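Local coordinates for ActII protein (Streptomyces coelicolor, PDB 2OPT), which probably binds DNA as a dimeric TetR-family repressor of transcription, and takes up actinorhodin or its biosynthetic precursor (S)-DNPA as ligands, at residues Arg87-Ile101 with Thr140-Arg152. Sequence-based numbering, arbitrary orientation.
Sequences RRMFLAHRDLARIAI and TFVTAEALEQSSR
A146 is the small knob at the middle of this contact: its CB sits 3.6 Å from CB of F90 and lies obliquely beside the first ring carbons, CG and CD2, while CB of A97 comes in roughly at right angles to that approach, 4.3 Å from CB of A146. Two methyl-sized residues here let a single helix, 128-150, fit against the elbow between helices 75-92 and 96-100. The first runs beside it at a crossing angle of -29°, the second slants back across it, and a type II beta turn from H93 to L96 joins the two. The F90 ring fills the hollow beside A146. V142 CG1 meets the ring edge and T143 OG1 lies obliquely 3.6 Å from CE2; the T143 hydroxyl also hydrogen-bonds to S139 O. With its CG2 anti to the backbone N, T143 turns this methyl toward the notch formed by F90 CZ and A100 CB. Such all-helical packing is characteristic of the ligand-binding and dimerisation domain of TetR regulators, and helix 128-150 also meets the second subunit, whose Y133 bonds to E145. Beyond A97, L147 spreads its branches, CD1 reaching CG of R98 at 4.0 Å and CD2 approaching I101. At the other end Q149 lies crosswise over L91, whose CD2 touches CD of Q149 at 3.7 Å, and its amide approaches the extended R87, itself salt-bridged to D198; an alanine in place of Q149 would probably leave the L91 methyls without their cover on this side. Nearby, one water accepts from D95 N and also pairs with OG of S150, a residue that is itself poorly ordered.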
# COMPACT_ATOMS: atom_id res chain seq x y z
N ARG A 87 -2.49 -7.49 11.60
CA ARG A 87 -3.73 -7.49 10.85
C ARG A 87 -4.90 -7.49 11.79
O ARG A 87 -5.89 -6.81 11.56
CB ARG A 87 -3.77 -8.73 9.92
CG ARG A 87 -5.10 -8.87 9.16
CD ARG A 87 -5.26 -10.27 8.47
NE ARG A 87 -6.40 -10.31 7.52
CZ ARG A 87 -7.09 -11.41 7.27
NH1 ARG A 87 -6.79 -12.55 7.88
NH2 ARG A 87 -8.09 -11.36 6.43
N ARG A 88 -4.80 -8.27 12.86
CA ARG A 88 -5.84 -8.40 13.88
C ARG A 88 -6.17 -7.02 14.45
O ARG A 88 -7.33 -6.65 14.60
CB ARG A 88 -5.27 -9.32 14.97
CG ARG A 88 -6.22 -9.78 16.09
CD ARG A 88 -5.53 -10.90 16.84
NE ARG A 88 -5.36 -12.04 15.97
CZ ARG A 88 -4.24 -12.73 15.81
NH1 ARG A 88 -4.22 -13.75 14.96
NH2 ARG A 88 -3.17 -12.44 16.55
N MET A 89 -5.11 -6.26 14.74
CA MET A 89 -5.21 -4.95 15.38
C MET A 89 -6.00 -3.99 14.50
O MET A 89 -6.92 -3.38 14.94
CB MET A 89 -3.81 -4.39 15.66
CG MET A 89 -3.80 -2.97 16.24
SD MET A 89 -2.23 -2.13 15.95
CE MET A 89 -2.27 -1.76 14.20
N PHE A 90 -5.59 -3.87 13.23
CA PHE A 90 -6.33 -3.08 12.22
C PHE A 90 -7.81 -3.49 12.11
O PHE A 90 -8.69 -2.64 12.10
CB PHE A 90 -5.67 -3.24 10.87
CG PHE A 90 -4.38 -2.43 10.74
CD1 PHE A 90 -4.35 -1.09 11.08
CD2 PHE A 90 -3.21 -3.03 10.30
CE1 PHE A 90 -3.15 -0.34 10.95
CE2 PHE A 90 -2.02 -2.29 10.18
CZ PHE A 90 -2.01 -0.96 10.51
N LEU A 91 -8.08 -4.78 12.10
CA LEU A 91 -9.45 -5.31 12.00
C LEU A 91 -10.29 -4.97 13.22
O LEU A 91 -11.53 -4.90 13.15
CB LEU A 91 -9.48 -6.82 11.72
CG LEU A 91 -8.94 -7.24 10.33
CD1 LEU A 91 -9.13 -8.71 10.05
CD2 LEU A 91 -9.54 -6.43 9.22
N ALA A 92 -9.61 -4.74 14.34
CA ALA A 92 -10.27 -4.39 15.59
C ALA A 92 -10.64 -2.89 15.63
O ALA A 92 -11.54 -2.50 16.35
CB ALA A 92 -9.35 -4.73 16.75
N HIS A 93 -9.94 -2.08 14.84
CA HIS A 93 -9.98 -0.62 14.98
C HIS A 93 -10.32 0.10 13.70
O HIS A 93 -9.44 0.31 12.82
CB HIS A 93 -8.68 -0.05 15.62
CG HIS A 93 -8.40 -0.60 16.99
ND1 HIS A 93 -9.14 -0.25 18.09
CD2 HIS A 93 -7.50 -1.52 17.42
CE1 HIS A 93 -8.71 -0.90 19.15
NE2 HIS A 93 -7.72 -1.69 18.77
N ARG A 94 -11.58 0.53 13.66
CA ARG A 94 -12.16 1.27 12.56
C ARG A 94 -11.24 2.41 12.15
O ARG A 94 -10.91 3.26 13.00
CB ARG A 94 -13.49 1.88 13.03
CG ARG A 94 -14.18 2.80 12.01
CD ARG A 94 -15.68 2.83 12.20
NE ARG A 94 -16.30 3.79 11.30
CZ ARG A 94 -17.59 4.14 11.31
NH1 ARG A 94 -18.47 3.60 12.17
NH2 ARG A 94 -18.00 5.04 10.44
N ASP A 95 -10.84 2.44 10.88
CA ASP A 95 -10.27 3.65 10.29
C ASP A 95 -8.79 3.79 10.65
O ASP A 95 -8.17 4.81 10.37
CB ASP A 95 -11.04 4.89 10.74
CG ASP A 95 -12.12 5.30 9.76
OD1 ASP A 95 -12.16 4.72 8.65
OD2 ASP A 95 -12.92 6.19 10.09
N LEU A 96 -8.23 2.75 11.26
CA LEU A 96 -6.92 2.85 11.89
C LEU A 96 -5.81 2.78 10.86
O LEU A 96 -4.79 3.46 10.98
CB LEU A 96 -6.74 1.74 12.93
CG LEU A 96 -5.42 1.73 13.70
CD1 LEU A 96 -5.27 3.01 14.52
CD2 LEU A 96 -5.32 0.50 14.59
N ALA A 97 -6.00 1.95 9.84
CA ALA A 97 -5.07 1.87 8.72
C ALA A 97 -4.99 3.20 7.98
O ALA A 97 -3.98 3.52 7.36
CB ALA A 97 -5.47 0.75 7.77
N ARG A 98 -6.07 3.97 8.04
CA ARG A 98 -6.11 5.30 7.42
C ARG A 98 -5.15 6.21 8.17
O ARG A 98 -4.47 7.02 7.59
CB ARG A 98 -7.52 5.90 7.48
CG ARG A 98 -8.37 5.73 6.26
CD ARG A 98 -9.74 6.44 6.45
NE ARG A 98 -9.62 7.90 6.34
CZ ARG A 98 -10.60 8.79 6.50
NH1 ARG A 98 -11.84 8.40 6.79
NH2 ARG A 98 -10.36 10.08 6.36
N ILE A 99 -5.11 6.08 9.48
CA ILE A 99 -4.19 6.90 10.27
C ILE A 99 -2.77 6.41 10.08
O ILE A 99 -1.85 7.21 9.97
CB ILE A 99 -4.57 6.76 11.77
CG1 ILE A 99 -5.97 7.34 12.03
CG2 ILE A 99 -3.53 7.36 12.68
CD1 ILE A 99 -6.50 6.95 13.41
N ALA A 100 -2.61 5.08 10.09
CA ALA A 100 -1.31 4.43 10.02
C ALA A 100 -0.56 4.65 8.74
O ALA A 100 0.65 4.66 8.74
CB ALA A 100 -1.47 2.94 10.23
N ILE A 101 -1.28 4.79 7.63
CA ILE A 101 -0.66 4.66 6.29
C ILE A 101 0.46 5.68 5.98
O ILE A 101 1.43 5.38 5.23
CB ILE A 101 -1.77 4.61 5.18
CG1 ILE A 101 -1.29 3.99 3.84
CG2 ILE A 101 -2.57 5.95 5.07
CD1 ILE A 101 0.19 4.02 3.55
N THR A 140 3.99 -2.59 5.23
CA THR A 140 3.31 -1.99 4.11
C THR A 140 2.23 -2.90 3.52
O THR A 140 1.13 -2.46 3.25
CB THR A 140 4.37 -1.54 3.06
OG1 THR A 140 5.06 -0.43 3.63
CG2 THR A 140 3.75 -1.10 1.75
N PHE A 141 2.53 -4.18 3.41
CA PHE A 141 1.63 -5.10 2.80
C PHE A 141 0.45 -5.35 3.75
O PHE A 141 -0.70 -5.35 3.33
CB PHE A 141 2.40 -6.41 2.59
CG PHE A 141 1.52 -7.63 2.51
CD1 PHE A 141 0.78 -7.89 1.34
CD2 PHE A 141 1.39 -8.50 3.59
CE1 PHE A 141 -0.10 -9.02 1.28
CE2 PHE A 141 0.55 -9.61 3.52
CZ PHE A 141 -0.22 -9.84 2.36
N VAL A 142 0.74 -5.58 5.03
CA VAL A 142 -0.31 -5.81 6.01
C VAL A 142 -1.26 -4.58 6.09
O VAL A 142 -2.50 -4.73 6.12
CB VAL A 142 0.26 -6.08 7.40
CG1 VAL A 142 -0.83 -6.06 8.42
CG2 VAL A 142 1.02 -7.40 7.44
N THR A 143 -0.68 -3.39 6.11
CA THR A 143 -1.46 -2.17 6.22
C THR A 143 -2.35 -1.95 4.99
O THR A 143 -3.52 -1.60 5.16
CB THR A 143 -0.53 -0.95 6.48
OG1 THR A 143 0.27 -1.25 7.64
CG2 THR A 143 -1.37 0.35 6.74
N ALA A 144 -1.80 -2.14 3.78
CA ALA A 144 -2.59 -2.05 2.53
C ALA A 144 -3.74 -3.03 2.50
O ALA A 144 -4.87 -2.68 2.15
CB ALA A 144 -1.69 -2.28 1.28
N GLU A 145 -3.46 -4.29 2.81
CA GLU A 145 -4.53 -5.29 2.87
C GLU A 145 -5.65 -4.85 3.82
O GLU A 145 -6.81 -4.92 3.49
CB GLU A 145 -4.01 -6.65 3.30
CG GLU A 145 -3.23 -7.41 2.22
CD GLU A 145 -4.07 -7.77 0.99
OE1 GLU A 145 -5.26 -8.14 1.16
OE2 GLU A 145 -3.57 -7.66 -0.15
N ALA A 146 -5.27 -4.39 5.01
CA ALA A 146 -6.24 -3.95 6.00
C ALA A 146 -7.08 -2.83 5.47
O ALA A 146 -8.30 -2.86 5.62
CB ALA A 146 -5.53 -3.50 7.29
N LEU A 147 -6.44 -1.85 4.83
CA LEU A 147 -7.13 -0.67 4.38
C LEU A 147 -8.24 -1.13 3.45
O LEU A 147 -9.34 -0.60 3.46
CB LEU A 147 -6.16 0.29 3.68
CG LEU A 147 -6.55 1.69 3.23
CD1 LEU A 147 -7.33 2.45 4.29
CD2 LEU A 147 -5.26 2.45 2.87
N GLU A 148 -7.95 -2.18 2.70
CA GLU A 148 -8.87 -2.68 1.72
C GLU A 148 -9.87 -3.74 2.23
O GLU A 148 -10.94 -3.87 1.67
CB GLU A 148 -8.09 -3.17 0.51
CG GLU A 148 -8.09 -4.65 0.29
CD GLU A 148 -8.19 -4.93 -1.16
OE1 GLU A 148 -7.15 -4.79 -1.85
OE2 GLU A 148 -9.32 -5.23 -1.64
N GLN A 149 -9.52 -4.50 3.28
CA GLN A 149 -10.52 -5.36 3.91
C GLN A 149 -11.66 -4.48 4.45
O GLN A 149 -12.85 -4.87 4.40
CB GLN A 149 -9.92 -6.28 5.01
CG GLN A 149 -10.99 -7.05 5.89
CD GLN A 149 -10.56 -8.46 6.35
OE1 GLN A 149 -11.37 -9.24 6.88
NE2 GLN A 149 -9.29 -8.78 6.17
N SER A 150 -11.27 -3.28 4.91
CA SER A 150 -12.20 -2.25 5.37
C SER A 150 -12.87 -1.47 4.24
O SER A 150 -14.02 -1.05 4.38
CB SER A 150 -11.49 -1.29 6.33
OG SER A 150 -11.23 -1.93 7.56
N SER A 151 -12.16 -1.26 3.13
CA SER A 151 -12.73 -0.61 1.94
C SER A 151 -13.70 -1.52 1.15
O SER A 151 -14.06 -1.21 0.01
CB SER A 151 -11.63 -0.07 1.02
OG SER A 151 -11.09 1.14 1.52
N ARG A 152 -14.11 -2.63 1.78
CA ARG A 152 -15.10 -3.57 1.23
C ARG A 152 -16.05 -4.14 2.33
O ARG A 152 -16.96 -4.93 2.02
CB ARG A 152 -14.40 -4.70 0.45
CG ARG A 152 -13.86 -5.85 1.30
CD ARG A 152 -12.44 -6.27 0.89
NE ARG A 152 -12.40 -7.32 -0.13
CZ ARG A 152 -11.30 -8.04 -0.45
NH1 ARG A 152 -10.13 -7.85 0.17
NH2 ARG A 152 -11.39 -8.98 -1.40
O HOH W 1 -11.95 0.48 9.20